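Local coordinates for carbohydrate-binding module family 14 protein (PDB 4Z4A) that probably binds chitin through a family 14 carbohydrate-binding module, as a fungal Avr4-type effector that is probably recognised by the plant receptor Cf-4, at residues B[46-49]-B[50-53]. Numbering follows the deposited sequence.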
ATOM      1  N   TYR B  46       0.981   1.725  -9.653  1.00 25.16           N
ATOM      2  CA  TYR B  46       1.485   2.222 -10.939  1.00 26.99           C
ATOM      3  C   TYR B  46       2.179   3.562 -10.728  1.00 26.38           C
ATOM      4  O   TYR B  46       1.858   4.277  -9.803  1.00 26.67           O
ATOM      5  CB  TYR B  46       0.303   2.441 -11.901  1.00 28.41           C
ATOM      6  CG  TYR B  46      -0.665   1.274 -12.011  1.00 26.99           C
ATOM      7  CD1 TYR B  46      -1.750   1.165 -11.127  1.00 27.41           C
ATOM      8  CD2 TYR B  46      -0.493   0.257 -12.941  1.00 28.22           C
ATOM      9  CE1 TYR B  46      -2.635   0.105 -11.199  1.00 28.56           C
ATOM     10  CE2 TYR B  46      -1.356  -0.805 -12.994  1.00 28.67           C
ATOM     11  CZ  TYR B  46      -2.440  -0.870 -12.123  1.00 28.86           C
ATOM     12  OH  TYR B  46      -3.305  -1.944 -12.153  1.00 28.33           O
ATOM     13  N   PRO B  47       3.118   3.909 -11.607  1.00 26.97           N
ATOM     14  CA  PRO B  47       3.670   5.239 -11.631  1.00 28.06           C
ATOM     15  C   PRO B  47       2.569   6.241 -11.986  1.00 31.27           C
ATOM     16  O   PRO B  47       1.591   5.860 -12.637  1.00 33.18           O
ATOM     17  CB  PRO B  47       4.730   5.194 -12.728  1.00 29.69           C
ATOM     18  CG  PRO B  47       4.623   3.880 -13.379  1.00 31.97           C
ATOM     19  CD  PRO B  47       3.657   3.030 -12.654  1.00 29.10           C
ATOM     20  N   SER B  48       2.724   7.460 -11.523  1.00 34.22           N
ATOM     21  CA  SER B  48       1.882   8.554 -11.976  1.00 37.15           C
ATOM     22  C   SER B  48       2.555   9.211 -13.182  1.00 39.95           C
ATOM     23  O   SER B  48       3.700   9.652 -13.075  1.00 36.25           O
ATOM     24  CB  SER B  48       1.702   9.586 -10.888  1.00 40.13           C
ATOM     25  OG  SER B  48       1.226  10.798 -11.430  1.00 43.83           O
ATOM     26  N   PRO B  49       1.841   9.289 -14.327  1.00 43.76           N
ATOM     27  CA  PRO B  49       2.395  10.066 -15.443  1.00 45.59           C
ATOM     28  C   PRO B  49       2.474  11.562 -15.123  1.00 47.49           C
ATOM     29  O   PRO B  49       3.002  12.329 -15.908  1.00 51.59           O
ATOM     30  CB  PRO B  49       1.411   9.808 -16.603  1.00 47.39           C
ATOM     31  CG  PRO B  49       0.417   8.810 -16.126  1.00 47.87           C
ATOM     32  CD  PRO B  49       0.470   8.815 -14.619  1.00 47.99           C
ATOM     33  N   LYS B  50       1.988  11.981 -13.964  1.00 47.14           N
ATOM     34  CA  LYS B  50       1.950  13.388 -13.620  1.00 46.80           C
ATOM     35  C   LYS B  50       3.017  13.876 -12.628  1.00 46.20           C
ATOM     36  O   LYS B  50       3.304  15.063 -12.570  1.00 42.72           O
ATOM     37  CB  LYS B  50       0.529  13.683 -13.148  1.00 51.94           C
ATOM     38  CG  LYS B  50       0.280  14.955 -12.367  1.00 58.11           C
ATOM     39  CD  LYS B  50      -1.160  14.975 -11.852  1.00 62.11           C
ATOM     40  CE  LYS B  50      -2.169  14.480 -12.891  1.00 62.31           C
ATOM     41  NZ  LYS B  50      -3.516  14.279 -12.299  1.00 62.48           N
ATOM     42  N   THR B  51       3.616  12.988 -11.831  1.00 37.94           N
ATOM     43  CA  THR B  51       4.625  13.421 -10.842  1.00 35.84           C
ATOM     44  C   THR B  51       5.536  12.231 -10.467  1.00 35.14           C
ATOM     45  O   THR B  51       5.097  11.078 -10.510  1.00 33.91           O
ATOM     46  CB  THR B  51       3.979  14.014  -9.576  1.00 37.23           C
ATOM     47  OG1 THR B  51       4.970  14.356  -8.597  1.00 36.85           O
ATOM     48  CG2 THR B  51       2.975  13.049  -8.951  1.00 36.97           C
ATOM     49  N   CYS B  52       6.775  12.550 -10.099  1.00 34.40           N
ATOM     50  CA  CYS B  52       7.692  11.546  -9.529  1.00 33.38           C
ATOM     51  C   CYS B  52       7.464  11.435  -8.021  1.00 32.53           C
ATOM     52  O   CYS B  52       7.913  10.455  -7.432  1.00 29.56           O
ATOM     53  CB  CYS B  52       9.154  11.889  -9.751  1.00 34.29           C
ATOM     54  SG  CYS B  52       9.652  12.003 -11.480  1.00 39.17           S
ATOM     55  N   ASN B  53       6.785  12.418  -7.397  1.00 32.42           N
ATOM     56  CA  ASN B  53       6.620  12.488  -5.916  1.00 35.73           C
ATOM     57  C   ASN B  53       5.282  11.842  -5.482  1.00 33.28           C
ATOM     58  O   ASN B  53       4.611  12.326  -4.570  1.00 32.08           O
ATOM     59  CB  ASN B  53       6.762  13.936  -5.381  1.00 40.34           C
ATOM     60  CG  ASN B  53       6.729  14.040  -3.821  1.00 43.01           C
ATOM     61  OD1 ASN B  53       6.009  14.879  -3.271  1.00 43.56           O
ATOM     62  ND2 ASN B  53       7.522  13.235  -3.124  1.00 42.64           N
TER
HETATM   63  O   HOH W   1       5.281   8.295 -10.219  1.00 31.19           O
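S48 opens a tight, type I-like turn over P49 and K50, and its hydroxyl meets the amide of K50. The backbone N of K50 gives a hydrogen bond to OG of S48 at 2.9 Å, with an N-H...O angle of 149°. The next amide, N of T51, adds a weak second bond to the same OG at 3.3 Å. The hydroxyl of buried S48 thus closes an ST turn through the K50 bond. The chi1 of S48, 163°, sets OG beside its own carbonyl carbon, turned forward along the chain to meet these amides. CB of K50 lies 3.4 Å from this OG. CG2 of T51 lies 3.8 Å from OG of S48.

A water spans the mouth of the turn. It accepts from N of S48 and donates to O of T51 at 2.8 Å. T51 then repeats the serine's role: its OG1 accepts from N of N53 at 2.9 Å, an ST turn at the corner formed by C52 and N53.

The lysine chain leads away from the turn, and its NZ forms a salt bridge with E72 on strand 68-74. C52 is tied to C96 by a disulfide, and N53 ND2 bonds to the carbonyls of P76 and L79. The turn joins edge strand 45-48 to central strand 54-60 of the three-stranded antiparallel sheet, with P49 touching I56 and C52 touching L80 of strand 80-82.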